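Local coordinates for uncharacterized protein (Bacteroides eggerthii, PDB 4FTD), which is of unknown function but joins an immunoglobulin-like domain to a six-bladed beta-propeller and may take part in carbohydrate metabolism, at residues Glu117-Tyr122 with Cys443-Lys448; Val345-Glu350 with Ala427-Phe432; Glu85-Leu90 with Asp100-Val105. One frame throughout, in Å; residues are numbered along the deposited sequence.

In the fold
Contact 3 comes first along the chain and is complete before contact 1 opens; contact 2 is nested inside the long loop that contact 1 closes. Contacts 1 and 2 lie in the beta-propeller with centres about 10 Å apart and both reach one four-stranded sheet, in which strands 439-446 and 426-435 are neighbours. Contact 1 adds strand 120-125 to the edge of that blade, while contact 2 packs the blade against strand 342-347 of another sheet. Contact 3 is a hairpin in the separate N-terminal sheet, its centre about 37 and 38 Å from those of contacts 1 and 2. Ring closure and blade packing thus meet in one region, remote from the immunoglobulin-like part.

Contact 1 (Glu117-Tyr122 with Cys443-Lys448); sequences EKPTVY and CEFPIK
Glu444 and Thr120 face each other as an antiparallel hydrogen-bonded pair, with Thr120 N bonding to Glu444 O at 2.8 Å and Glu444 N to Thr120 O at 2.8 Å. With CG anti to the carbonyl carbon (chi1 -53°), the extended Glu444 side chain brings its CD 3.8 Å from CE2 at the edge of the Tyr122 ring, the carboxylate plane standing almost perpendicular to the ring. The residue is buried, and its probable negative charge is met by Lys428 on the next strand, whose NZ forms a salt bridge with OE1. Cys443 points to the other face, where its small, weakly polar SG lies 4.2 Å from Val121 CG2 and Tyr398 packs on both residues. Lys118 contributes its aliphatic part: CB lies 4.0 Å from Pro446 CD, the chain crossing the proline at about a right angle while the amine leads away. At the edge of the pairing a water bridges Lys118 O and Thr120 OG1. Strand 120-125, from early in the propeller, thereby completes a blade whose other three strands come from the end of the chain, the "velcro" closure typical of beta-propellers.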
ATOM      1  N   GLU A 117      -3.394  -8.859  -8.421  1.00 58.49           N
ATOM      2  CA  GLU A 117      -4.441  -9.500  -9.243  1.00 61.31           C
ATOM      3  C   GLU A 117      -5.477 -10.252  -8.389  1.00 66.10           C
ATOM      4  O   GLU A 117      -6.448 -10.770  -8.939  1.00 70.56           O
ATOM      5  CB  GLU A 117      -3.829 -10.534 -10.194  1.00 68.06           C
ATOM      6  CG  GLU A 117      -2.680 -10.070 -11.059  1.00 79.94           C
ATOM      7  CD  GLU A 117      -3.148  -9.471 -12.355  1.00 96.94           C
ATOM      8  OE1 GLU A 117      -3.910  -8.479 -12.305  1.00105.52           O
ATOM      9  OE2 GLU A 117      -2.739 -10.004 -13.412  1.00104.00           O
ATOM     10  N   LYS A 118      -5.256 -10.339  -7.069  1.00 60.65           N
ATOM     11  CA  LYS A 118      -6.131 -11.063  -6.141  1.00 61.03           C
ATOM     12  C   LYS A 118      -6.611 -10.188  -4.955  1.00 58.06           C
ATOM     13  O   LYS A 118      -6.455 -10.567  -3.795  1.00 59.75           O
ATOM     14  CB  LYS A 118      -5.394 -12.309  -5.638  1.00 61.12           C
ATOM     15  CG  LYS A 118      -5.007 -13.284  -6.747  1.00 64.96           C
ATOM     16  CD  LYS A 118      -4.042 -14.346  -6.233  1.00 74.31           C
ATOM     17  CE  LYS A 118      -4.747 -15.545  -5.642  1.00 81.99           C
ATOM     18  NZ  LYS A 118      -5.009 -16.564  -6.715  1.00 77.65           N
ATOM     19  N   PRO A 119      -7.205  -9.014  -5.254  1.00 57.02           N
ATOM     20  CA  PRO A 119      -7.738  -8.178  -4.196  1.00 55.68           C
ATOM     21  C   PRO A 119      -8.940  -8.790  -3.505  1.00 51.97           C
ATOM     22  O   PRO A 119      -9.727  -9.468  -4.140  1.00 54.72           O
ATOM     23  CB  PRO A 119      -8.189  -6.917  -4.939  1.00 55.07           C
ATOM     24  CG  PRO A 119      -8.522  -7.384  -6.296  1.00 54.43           C
ATOM     25  CD  PRO A 119      -7.582  -8.504  -6.602  1.00 54.60           C
ATOM     26  N   THR A 120      -9.034  -8.616  -2.196  1.00 54.24           N
ATOM     27  CA  THR A 120     -10.276  -8.870  -1.454  1.00 54.60           C
ATOM     28  C   THR A 120     -10.640  -7.487  -0.967  1.00 51.47           C
ATOM     29  O   THR A 120      -9.874  -6.849  -0.218  1.00 51.19           O
ATOM     30  CB  THR A 120     -10.097  -9.839  -0.293  1.00 59.06           C
ATOM     31  OG1 THR A 120      -9.731 -11.096  -0.838  1.00 62.21           O
ATOM     32  CG2 THR A 120     -11.407 -10.027   0.483  1.00 59.66           C
ATOM     33  N   VAL A 121     -11.776  -6.994  -1.434  1.00 49.69           N
ATOM     34  CA  VAL A 121     -12.219  -5.623  -1.156  1.00 48.02           C
ATOM     35  C   VAL A 121     -13.400  -5.562  -0.198  1.00 50.43           C
ATOM     36  O   VAL A 121     -14.366  -6.281  -0.373  1.00 53.61           O
ATOM     37  CB  VAL A 121     -12.601  -4.902  -2.469  1.00 49.17           C
ATOM     38  CG1 VAL A 121     -13.028  -3.469  -2.192  1.00 46.30           C
ATOM     39  CG2 VAL A 121     -11.410  -4.912  -3.431  1.00 49.75           C
ATOM     40  N   TYR A 122     -13.294  -4.697   0.815  1.00 48.24           N
ATOM     41  CA  TYR A 122     -14.395  -4.356   1.708  1.00 43.15           C
ATOM     42  C   TYR A 122     -14.653  -2.879   1.446  1.00 48.02           C
ATOM     43  O   TYR A 122     -13.902  -1.986   1.895  1.00 43.29           O
ATOM     44  CB  TYR A 122     -14.038  -4.643   3.158  1.00 48.13           C
ATOM     45  CG  TYR A 122     -13.623  -6.075   3.346  1.00 47.29           C
ATOM     46  CD1 TYR A 122     -14.562  -7.113   3.338  1.00 51.15           C
ATOM     47  CD2 TYR A 122     -12.287  -6.405   3.495  1.00 50.27           C
ATOM     48  CE1 TYR A 122     -14.171  -8.444   3.501  1.00 53.10           C
ATOM     49  CE2 TYR A 122     -11.888  -7.721   3.645  1.00 51.77           C
ATOM     50  CZ  TYR A 122     -12.813  -8.731   3.648  1.00 61.23           C
ATOM     51  OH  TYR A 122     -12.317  -9.996   3.839  1.00 60.11           O
ATOM     52  N   CYS A 443      -8.611  -2.804   0.959  1.00 41.15           N
ATOM     53  CA  CYS A 443      -8.233  -3.757  -0.086  1.00 44.94           C
ATOM     54  C   CYS A 443      -7.112  -4.629   0.437  1.00 48.95           C
ATOM     55  O   CYS A 443      -6.059  -4.098   0.828  1.00 50.01           O
ATOM     56  CB  CYS A 443      -7.732  -3.017  -1.308  1.00 48.73           C
ATOM     57  SG  CYS A 443      -8.918  -1.846  -1.937  1.00 50.48           S
ATOM     58  N   GLU A 444      -7.335  -5.939   0.467  1.00 48.32           N
ATOM     59  CA  GLU A 444      -6.374  -6.905   1.012  1.00 47.88           C
ATOM     60  C   GLU A 444      -5.830  -7.769  -0.118  1.00 51.86           C
ATOM     61  O   GLU A 444      -6.577  -8.190  -1.018  1.00 50.78           O
ATOM     62  CB  GLU A 444      -7.045  -7.797   2.057  1.00 48.99           C
ATOM     63  CG  GLU A 444      -7.760  -7.032   3.169  1.00 55.67           C
ATOM     64  CD  GLU A 444      -8.125  -7.894   4.373  1.00 60.08           C
ATOM     65  OE1 GLU A 444      -8.283  -9.122   4.215  1.00 57.99           O
ATOM     66  OE2 GLU A 444      -8.253  -7.351   5.489  1.00 56.43           O
ATOM     67  N   PHE A 445      -4.541  -8.074  -0.031  1.00 48.86           N
ATOM     68  CA  PHE A 445      -3.834  -8.847  -1.049  1.00 51.51           C
ATOM     69  C   PHE A 445      -2.927  -9.894  -0.423  1.00 57.08           C
ATOM     70  O   PHE A 445      -2.257  -9.618   0.568  1.00 52.53           O
ATOM     71  CB  PHE A 445      -2.940  -7.938  -1.883  1.00 50.82           C
ATOM     72  CG  PHE A 445      -3.658  -6.771  -2.503  1.00 53.63           C
ATOM     73  CD1 PHE A 445      -3.762  -5.556  -1.813  1.00 49.06           C
ATOM     74  CD2 PHE A 445      -4.209  -6.861  -3.759  1.00 52.14           C
ATOM     75  CE1 PHE A 445      -4.407  -4.482  -2.376  1.00 51.93           C
ATOM     76  CE2 PHE A 445      -4.842  -5.779  -4.327  1.00 54.97           C
ATOM     77  CZ  PHE A 445      -4.943  -4.588  -3.632  1.00 48.58           C
ATOM     78  N   PRO A 446      -2.865 -11.082  -1.018  1.00 55.54           N
ATOM     79  CA  PRO A 446      -1.925 -12.095  -0.536  1.00 56.88           C
ATOM     80  C   PRO A 446      -0.501 -11.868  -1.083  1.00 56.24           C
ATOM     81  O   PRO A 446      -0.318 -11.063  -1.987  1.00 56.75           O
ATOM     82  CB  PRO A 446      -2.502 -13.390  -1.120  1.00 58.31           C
ATOM     83  CG  PRO A 446      -3.140 -12.956  -2.403  1.00 58.41           C
ATOM     84  CD  PRO A 446      -3.690 -11.577  -2.138  1.00 55.25           C
ATOM     85  N   ILE A 447       0.495 -12.548  -0.523  1.00 59.67           N
ATOM     86  CA  ILE A 447       1.819 -12.587  -1.149  1.00 59.48           C
ATOM     87  C   ILE A 447       1.671 -13.331  -2.501  1.00 59.43           C
ATOM     88  O   ILE A 447       0.808 -14.189  -2.655  1.00 65.98           O
ATOM     89  CB  ILE A 447       2.943 -13.226  -0.262  1.00 56.61           C
ATOM     90  CG1 ILE A 447       2.675 -14.707   0.085  1.00 64.16           C
ATOM     91  CG2 ILE A 447       3.178 -12.391   1.009  1.00 55.02           C
ATOM     92  CD1 ILE A 447       3.924 -15.508   0.460  1.00 57.94           C
ATOM     93  N   LYS A 448       2.481 -12.964  -3.482  1.00 59.34           N
ATOM     94  CA  LYS A 448       2.576 -13.721  -4.721  1.00 58.86           C
ATOM     95  C   LYS A 448       3.065 -15.144  -4.416  1.00 64.93           C
ATOM     96  O   LYS A 448       3.831 -15.363  -3.476  1.00 66.64           O
ATOM     97  CB  LYS A 448       3.552 -13.073  -5.701  1.00 58.90           C
ATOM     98  CG  LYS A 448       3.099 -11.780  -6.359  1.00 61.75           C
ATOM     99  CD  LYS A 448       4.000 -11.437  -7.550  1.00 60.04           C
ATOM    100  CE  LYS A 448       3.725 -10.039  -8.077  1.00 58.86           C
ATOM    101  NZ  LYS A 448       4.053  -8.960  -7.096  1.00 58.46           N
TER
HETATM  102  O   HOH W   1      -7.248 -11.447  -1.551  1.00 49.96           O

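Contact 2 (Val345-Glu350 with Ala427-Phe432); sequences VTFNEE and AKLCLF
Two blades of the beta-propeller pack face to face where Phe347 and Val345, on strand 342-347, meet Leu429 on strand 426-435. The short strand axes run nearly antiparallel but 9.1 Å apart, too far for backbone pairing, and side chains fill the interval. The Phe347 ring carries most of the contact. Its CG is anti to the backbone N (chi1 -180°), which swings the ring across to the other strand, and Leu429 CB sits over the ring centre, 3.6 Å from the centroid and only 6° off the normal, a CH-pi contact. Asn348 CB lies against the opposite face, nearer the rim. The far end of the ring meets backbone: CZ is 3.6 Å from Leu429 N and CE1 is 3.6 Å from Lys428 C. Here the strand carries a classic beta bulge, in which Ala427 and Lys428 together stand opposite the single residue Glu419. Phe347 also begins a type I' turn, closed by Glu350 N to Phe347 O at 2.9 Å; the return bond, Phe347 N to Glu350 O, makes the two ends a hydrogen-bonded pair of a tight hairpin. Asn348 suits the next position because asparagine readily adopts the left-handed backbone conformation required, and its ND2 bonds to Gly113 O. An alanine in place of Phe347 would remove the whole ring and is likely to open a gap between the blades, stripping Leu429 CB of its aromatic cover. Ile418 touches both Phe347 and Leu429, and Ile447 also packs on the ring, so a large flat apolar group fits this buried site. Farther along, the branched Val345 places CG1 3.6 Å from Leu429 CD1, the two side chains meeting at a slant.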
ATOM      1  N   VAL A 345       5.254   1.688   1.735  1.00 48.45           N
ATOM      2  CA  VAL A 345       4.964   0.385   2.321  1.00 50.67           C
ATOM      3  C   VAL A 345       5.982  -0.631   1.835  1.00 52.18           C
ATOM      4  O   VAL A 345       6.140  -0.774   0.624  1.00 51.36           O
ATOM      5  CB  VAL A 345       3.574  -0.117   1.812  1.00 52.13           C
ATOM      6  CG1 VAL A 345       3.212  -1.459   2.417  1.00 57.99           C
ATOM      7  CG2 VAL A 345       2.505   0.896   2.138  1.00 57.19           C
ATOM      8  N   THR A 346       6.682  -1.306   2.761  1.00 52.27           N
ATOM      9  CA  THR A 346       7.577  -2.407   2.413  1.00 54.54           C
ATOM     10  C   THR A 346       6.863  -3.710   2.741  1.00 53.59           C
ATOM     11  O   THR A 346       6.411  -3.899   3.859  1.00 55.30           O
ATOM     12  CB  THR A 346       8.915  -2.351   3.160  1.00 56.13           C
ATOM     13  OG1 THR A 346       9.567  -1.127   2.823  1.00 60.80           O
ATOM     14  CG2 THR A 346       9.830  -3.555   2.757  1.00 51.97           C
ATOM     15  N   PHE A 347       6.790  -4.614   1.764  1.00 51.29           N
ATOM     16  CA  PHE A 347       6.029  -5.845   1.901  1.00 50.59           C
ATOM     17  C   PHE A 347       6.616  -6.968   1.057  1.00 52.90           C
ATOM     18  O   PHE A 347       6.712  -6.830  -0.172  1.00 51.17           O
ATOM     19  CB  PHE A 347       4.577  -5.608   1.488  1.00 49.49           C
ATOM     20  CG  PHE A 347       3.706  -6.824   1.601  1.00 53.29           C
ATOM     21  CD1 PHE A 347       3.218  -7.226   2.837  1.00 53.35           C
ATOM     22  CD2 PHE A 347       3.355  -7.565   0.465  1.00 55.57           C
ATOM     23  CE1 PHE A 347       2.407  -8.359   2.951  1.00 52.01           C
ATOM     24  CE2 PHE A 347       2.561  -8.709   0.576  1.00 54.17           C
ATOM     25  CZ  PHE A 347       2.079  -9.102   1.819  1.00 53.80           C
ATOM     26  N   ASN A 348       6.986  -8.071   1.724  1.00 58.59           N
ATOM     27  CA  ASN A 348       7.508  -9.280   1.074  1.00 59.87           C
ATOM     28  C   ASN A 348       8.576  -8.938   0.024  1.00 62.03           C
ATOM     29  O   ASN A 348       8.512  -9.363  -1.155  1.00 60.06           O
ATOM     30  CB  ASN A 348       6.328 -10.089   0.478  1.00 61.33           C
ATOM     31  CG  ASN A 348       6.713 -11.504   0.055  1.00 58.87           C
ATOM     32  OD1 ASN A 348       7.566 -12.139   0.668  1.00 58.64           O
ATOM     33  ND2 ASN A 348       6.062 -12.009  -1.005  1.00 53.83           N
ATOM     34  N   GLU A 349       9.532  -8.123   0.471  1.00 58.83           N
ATOM     35  CA  GLU A 349      10.698  -7.710  -0.320  1.00 59.15           C
ATOM     36  C   GLU A 349      10.418  -6.766  -1.493  1.00 56.17           C
ATOM     37  O   GLU A 349      11.296  -6.522  -2.308  1.00 64.05           O
ATOM     38  CB  GLU A 349      11.520  -8.913  -0.744  1.00 63.04           C
ATOM     39  CG  GLU A 349      11.909  -9.767   0.462  1.00 70.22           C
ATOM     40  CD  GLU A 349      12.676 -11.000   0.080  1.00 88.13           C
ATOM     41  OE1 GLU A 349      13.678 -10.862  -0.654  1.00 83.03           O
ATOM     42  OE2 GLU A 349      12.273 -12.101   0.513  1.00 95.43           O
ATOM     43  N   GLU A 350       9.232  -6.186  -1.538  1.00 58.78           N
ATOM     44  CA  GLU A 350       8.932  -5.111  -2.489  1.00 54.86           C
ATOM     45  C   GLU A 350       8.597  -3.844  -1.734  1.00 54.88           C
ATOM     46  O   GLU A 350       8.367  -3.894  -0.545  1.00 55.21           O
ATOM     47  CB  GLU A 350       7.825  -5.525  -3.450  1.00 53.81           C
ATOM     48  CG  GLU A 350       8.330  -6.543  -4.478  1.00 59.92           C
ATOM     49  CD  GLU A 350       7.454  -6.635  -5.716  1.00 62.71           C
ATOM     50  OE1 GLU A 350       6.246  -6.291  -5.704  1.00 60.87           O
ATOM     51  OE2 GLU A 350       8.006  -7.062  -6.728  1.00 66.89           O
ATOM     52  N   ALA A 427       2.429 -12.017   5.134  1.00 57.38           N
ATOM     53  CA  ALA A 427       1.410 -12.893   4.528  1.00 62.77           C
ATOM     54  C   ALA A 427       0.313 -12.128   3.786  1.00 59.21           C
ATOM     55  O   ALA A 427      -0.079 -12.533   2.699  1.00 56.11           O
ATOM     56  CB  ALA A 427       0.785 -13.784   5.586  1.00 54.28           C
ATOM     57  N   LYS A 428      -0.172 -11.024   4.360  1.00 56.38           N
ATOM     58  CA  LYS A 428      -1.281 -10.271   3.779  0.50 55.51           C
ATOM     59  C   LYS A 428      -1.010  -8.766   3.881  1.00 51.24           C
ATOM     60  O   LYS A 428      -0.657  -8.280   4.947  1.00 48.01           O
ATOM     61  CB  LYS A 428      -2.575 -10.661   4.515  0.50 60.20           C
ATOM     62  CG  LYS A 428      -3.868 -10.444   3.747  0.50 65.80           C
ATOM     63  CD  LYS A 428      -5.055 -11.129   4.436  0.50 64.71           C
ATOM     64  CE  LYS A 428      -5.597 -10.341   5.621  0.50 58.55           C
ATOM     65  NZ  LYS A 428      -6.826 -10.976   6.186  0.50 53.82           N
ATOM     66  N   LEU A 429      -1.188  -8.039   2.772  1.00 46.34           N
ATOM     67  CA  LEU A 429      -1.042  -6.591   2.709  1.00 49.09           C
ATOM     68  C   LEU A 429      -2.442  -5.989   2.619  1.00 47.66           C
ATOM     69  O   LEU A 429      -3.170  -6.241   1.646  1.00 50.92           O
ATOM     70  CB  LEU A 429      -0.234  -6.156   1.473  1.00 50.77           C
ATOM     71  CG  LEU A 429      -0.111  -4.647   1.196  1.00 50.82           C
ATOM     72  CD1 LEU A 429       0.579  -3.984   2.370  1.00 45.44           C
ATOM     73  CD2 LEU A 429       0.618  -4.373  -0.120  1.00 47.90           C
ATOM     74  N   CYS A 430      -2.780  -5.156   3.592  1.00 44.67           N
ATOM     75  CA  CYS A 430      -4.107  -4.540   3.704  1.00 44.64           C
ATOM     76  C   CYS A 430      -3.959  -3.037   3.553  1.00 43.63           C
ATOM     77  O   CYS A 430      -3.205  -2.430   4.292  1.00 46.38           O
ATOM     78  CB  CYS A 430      -4.729  -4.904   5.030  1.00 45.68           C
ATOM     79  SG  CYS A 430      -4.657  -6.658   5.443  1.00 55.14           S
ATOM     80  N   LEU A 431      -4.611  -2.469   2.537  1.00 41.65           N
ATOM     81  CA  LEU A 431      -4.506  -1.062   2.182  1.00 41.26           C
ATOM     82  C   LEU A 431      -5.861  -0.399   2.408  1.00 42.32           C
ATOM     83  O   LEU A 431      -6.902  -1.000   2.171  1.00 47.44           O
ATOM     84  CB  LEU A 431      -4.058  -0.901   0.719  1.00 40.84           C
ATOM     85  CG  LEU A 431      -2.776  -1.654   0.326  1.00 45.31           C
ATOM     86  CD1 LEU A 431      -2.500  -1.368  -1.145  1.00 46.70           C
ATOM     87  CD2 LEU A 431      -1.554  -1.265   1.178  1.00 39.85           C
ATOM     88  N   PHE A 432      -5.815   0.838   2.874  1.00 41.73           N
ATOM     89  CA  PHE A 432      -6.992   1.649   3.163  1.00 36.34           C
ATOM     90  C   PHE A 432      -6.806   3.013   2.562  1.00 40.90           C
ATOM     91  O   PHE A 432      -5.703   3.586   2.632  1.00 37.80           O
ATOM     92  CB  PHE A 432      -7.129   1.776   4.658  1.00 40.82           C
ATOM     93  CG  PHE A 432      -8.151   2.800   5.147  1.00 37.76           C
ATOM     94  CD1 PHE A 432      -7.767   4.117   5.422  1.00 36.39           C
ATOM     95  CD2 PHE A 432      -9.469   2.385   5.489  1.00 39.73           C
ATOM     96  CE1 PHE A 432      -8.680   5.035   5.938  1.00 35.11           C
ATOM     97  CE2 PHE A 432     -10.367   3.282   6.035  1.00 37.57           C
ATOM     98  CZ  PHE A 432      -9.970   4.614   6.246  1.00 35.28           C
TER

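Contact 3 (Glu85-Leu90 with Asp100-Val105); sequences EKTQVL and DYLMKV
Glu85 and Lys104 are joined by a salt bridge near the open end of a beta hairpin in the immunoglobulin-like part of the chain. Six backbone hydrogen bonds join 85-90 to 100-105, whose axes run at 153°, and side chains alternate between two faces. On the face of Thr87, Val89, Leu102 and Lys104, neighbours meet mainly along diagonals. Glu85 CG takes the position between backbone N and carbonyl carbon (chi1 73°), and from there the extended chain crosses the end of Lys104 at a slant; OE2 lies 3.6 Å from NZ, a long ion pair, and is closer still to the CE methylene, at 3.4 Å. The Lys104 chain also passes Thr87, with CG 3.7 Å from OG1. Thr87 turns its methyl to Leu102 at about a right angle, CG2 to CD2 being 3.5 Å, and the same CD2 touches Val89. Thr87 and Val89 are beta-branched, which suits an extended strand. Val89 CG1 in turn rests 3.5 Å from CG of the Asp100 carboxylate, whose OD1 forms a salt bridge to Arg91. On the other face Lys86 and Gln88 are polar and partly exposed, but Leu90, Tyr101, selenomethionine Met103 and Val105 are buried, the first three packing on Ile44 of strand 43-45. The long, flexible Met103 chain carries its SE 3.9 Å from Leu90 CD1, and both side chains also touch Ile20 and Met75. Tyr101 keeps its hydroxyl satisfied through Glu39 and Leu17 N, while at the near edge of its ring CD1 lies 3.9 Å from Leu90 O, which is in the ring plane.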
ATOM      1  N   GLU A  85      14.892 -21.265 -19.017  1.00 67.18           N
ATOM      2  CA  GLU A  85      14.360 -22.382 -19.791  1.00 66.45           C
ATOM      3  C   GLU A  85      15.237 -22.778 -20.979  1.00 69.83           C
ATOM      4  O   GLU A  85      16.037 -21.988 -21.479  1.00 69.17           O
ATOM      5  CB  GLU A  85      12.928 -22.122 -20.245  1.00 69.29           C
ATOM      6  CG  GLU A  85      12.753 -21.108 -21.350  1.00 74.31           C
ATOM      7  CD  GLU A  85      11.301 -20.990 -21.762  1.00 86.31           C
ATOM      8  OE1 GLU A  85      10.463 -20.654 -20.895  1.00 91.45           O
ATOM      9  OE2 GLU A  85      11.001 -21.242 -22.953  1.00 91.58           O
ATOM     10  N   LYS A  86      15.071 -24.032 -21.402  1.00 69.28           N
ATOM     11  CA  LYS A  86      15.783 -24.590 -22.535  1.00 66.33           C
ATOM     12  C   LYS A  86      14.930 -25.689 -23.156  1.00 60.12           C
ATOM     13  O   LYS A  86      14.359 -26.500 -22.435  1.00 54.41           O
ATOM     14  CB  LYS A  86      17.146 -25.151 -22.078  1.00 71.72           C
ATOM     15  CG  LYS A  86      17.975 -25.721 -23.217  1.00 69.66           C
ATOM     16  CD  LYS A  86      19.420 -26.018 -22.860  1.00 71.13           C
ATOM     17  CE  LYS A  86      20.118 -26.672 -24.054  1.00 79.71           C
ATOM     18  NZ  LYS A  86      21.588 -26.459 -24.114  1.00 89.18           N
ATOM     19  N   THR A  87      14.870 -25.713 -24.485  1.00 59.82           N
ATOM     20  CA  THR A  87      14.168 -26.744 -25.269  1.00 58.56           C
ATOM     21  C   THR A  87      15.224 -27.580 -26.020  1.00 63.68           C
ATOM     22  O   THR A  87      16.238 -27.052 -26.437  1.00 68.44           O
ATOM     23  CB  THR A  87      13.187 -26.103 -26.259  1.00 66.48           C
ATOM     24  OG1 THR A  87      12.232 -25.343 -25.518  1.00 65.90           O
ATOM     25  CG2 THR A  87      12.429 -27.136 -27.075  1.00 67.77           C
ATOM     26  N   GLN A  88      14.993 -28.886 -26.106  1.00 53.33           N
ATOM     27  CA  GLN A  88      15.821 -29.879 -26.818  1.00 56.70           C
ATOM     28  C   GLN A  88      14.812 -30.808 -27.552  1.00 58.23           C
ATOM     29  O   GLN A  88      13.667 -30.957 -27.123  1.00 56.95           O
ATOM     30  CB  GLN A  88      16.597 -30.815 -25.869  1.00 63.90           C
ATOM     31  CG  GLN A  88      17.670 -30.223 -24.979  1.00 64.73           C
ATOM     32  CD  GLN A  88      18.917 -29.913 -25.763  1.00 78.52           C
ATOM     33  OE1 GLN A  88      18.976 -28.919 -26.462  1.00 74.87           O
ATOM     34  NE2 GLN A  88      19.912 -30.770 -25.661  1.00 77.18           N
ATOM     35  N   VAL A  89      15.269 -31.461 -28.618  1.00 59.61           N
ATOM     36  CA  VAL A  89      14.473 -32.420 -29.364  1.00 49.46           C
ATOM     37  C   VAL A  89      14.549 -33.765 -28.648  1.00 48.88           C
ATOM     38  O   VAL A  89      15.625 -34.209 -28.292  1.00 50.94           O
ATOM     39  CB  VAL A  89      14.940 -32.551 -30.843  1.00 49.68           C
ATOM     40  CG1 VAL A  89      14.268 -33.729 -31.504  1.00 51.18           C
ATOM     41  CG2 VAL A  89      14.601 -31.282 -31.627  1.00 51.65           C
ATOM     42  N   LEU A  90      13.394 -34.359 -28.357  1.00 47.19           N
ATOM     43  CA  LEU A  90      13.321 -35.733 -27.890  1.00 47.28           C
ATOM     44  C   LEU A  90      12.812 -36.530 -29.075  1.00 49.87           C
ATOM     45  O   LEU A  90      11.672 -36.327 -29.523  1.00 47.15           O
ATOM     46  CB  LEU A  90      12.371 -35.921 -26.717  1.00 47.77           C
ATOM     47  CG  LEU A  90      12.238 -37.358 -26.194  1.00 53.54           C
ATOM     48  CD1 LEU A  90      12.238 -37.396 -24.696  1.00 56.79           C
ATOM     49  CD2 LEU A  90      10.963 -38.021 -26.704  1.00 58.15           C
ATOM     50  N   ASP A 100       9.782 -36.428 -33.701  1.00 48.43           N
ATOM     51  CA  ASP A 100      10.478 -35.463 -32.853  1.00 43.27           C
ATOM     52  C   ASP A 100       9.489 -34.635 -32.010  1.00 52.10           C
ATOM     53  O   ASP A 100       8.517 -34.081 -32.520  1.00 53.17           O
ATOM     54  CB  ASP A 100      11.317 -34.524 -33.704  1.00 48.64           C
ATOM     55  CG  ASP A 100      12.604 -35.176 -34.255  1.00 57.89           C
ATOM     56  OD1 ASP A 100      12.978 -36.294 -33.836  1.00 54.10           O
ATOM     57  OD2 ASP A 100      13.270 -34.529 -35.105  1.00 57.99           O
ATOM     58  N   TYR A 101       9.750 -34.584 -30.706  1.00 51.89           N
ATOM     59  CA  TYR A 101       8.992 -33.779 -29.754  1.00 53.85           C
ATOM     60  C   TYR A 101       9.937 -32.680 -29.279  1.00 50.98           C
ATOM     61  O   TYR A 101      11.138 -32.917 -29.125  1.00 52.18           O
ATOM     62  CB  TYR A 101       8.573 -34.652 -28.547  1.00 49.62           C
ATOM     63  CG  TYR A 101       7.499 -35.675 -28.858  1.00 55.45           C
ATOM     64  CD1 TYR A 101       7.825 -36.928 -29.384  1.00 49.30           C
ATOM     65  CD2 TYR A 101       6.162 -35.413 -28.589  1.00 51.32           C
ATOM     66  CE1 TYR A 101       6.848 -37.873 -29.649  1.00 46.57           C
ATOM     67  CE2 TYR A 101       5.184 -36.354 -28.868  1.00 55.70           C
ATOM     68  CZ  TYR A 101       5.541 -37.585 -29.392  1.00 50.57           C
ATOM     69  OH  TYR A 101       4.587 -38.535 -29.672  1.00 52.04           O
ATOM     70  N   LEU A 102       9.397 -31.485 -29.061  1.00 52.69           N
ATOM     71  CA  LEU A 102      10.149 -30.363 -28.502  1.00 53.47           C
ATOM     72  C   LEU A 102       9.935 -30.380 -26.990  1.00 53.37           C
ATOM     73  O   LEU A 102       8.829 -30.099 -26.498  1.00 51.54           O
ATOM     74  CB  LEU A 102       9.696 -29.025 -29.104  1.00 57.56           C
ATOM     75  CG  LEU A 102      10.360 -28.715 -30.431  1.00 63.26           C
ATOM     76  CD1 LEU A 102       9.837 -27.388 -30.999  1.00 62.41           C
ATOM     77  CD2 LEU A 102      11.873 -28.686 -30.204  1.00 63.96           C
HETATM   78  N   MSE A 103      10.999 -30.709 -26.262  1.00 50.15           N
HETATM   79  CA  MSE A 103      10.925 -30.887 -24.823  1.00 49.24           C
HETATM   80  C   MSE A 103      11.529 -29.704 -24.085  1.00 50.22           C
HETATM   81  O   MSE A 103      12.720 -29.462 -24.200  1.00 48.54           O
HETATM   82  CB  MSE A 103      11.607 -32.190 -24.414  1.00 46.32           C
HETATM   83  CG  MSE A 103      11.527 -32.450 -22.918  1.00 46.45           C
HETATM   84 SE   MSE A 103      12.106 -34.254 -22.439  0.75 49.73          SE
HETATM   85  CE  MSE A 103      13.363 -33.828 -20.901  1.00 51.24           C
ATOM     86  N   LYS A 104      10.692 -29.002 -23.310  1.00 51.28           N
ATOM     87  CA  LYS A 104      11.099 -27.793 -22.597  1.00 52.67           C
ATOM     88  C   LYS A 104      11.270 -28.075 -21.105  1.00 47.60           C
ATOM     89  O   LYS A 104      10.378 -28.652 -20.471  1.00 49.31           O
ATOM     90  CB  LYS A 104      10.072 -26.673 -22.793  1.00 56.76           C
ATOM     91  CG  LYS A 104      10.506 -25.313 -22.231  1.00 59.57           C
ATOM     92  CD  LYS A 104       9.361 -24.308 -22.256  1.00 67.27           C
ATOM     93  CE  LYS A 104       8.981 -23.925 -23.680  1.00 65.94           C
ATOM     94  NZ  LYS A 104       7.897 -22.912 -23.674  1.00 70.27           N
ATOM     95  N   VAL A 105      12.433 -27.693 -20.573  1.00 51.57           N
ATOM     96  CA  VAL A 105      12.718 -27.783 -19.145  1.00 50.21           C
ATOM     97  C   VAL A 105      12.921 -26.338 -18.637  1.00 49.55           C
ATOM     98  O   VAL A 105      13.635 -25.555 -19.271  1.00 58.03           O
ATOM     99  CB  VAL A 105      13.939 -28.664 -18.818  1.00 52.14           C
ATOM    100  CG1 VAL A 105      14.268 -28.569 -17.338  1.00 53.56           C
ATOM    101  CG2 VAL A 105      13.685 -30.132 -19.200  1.00 46.84           C
TER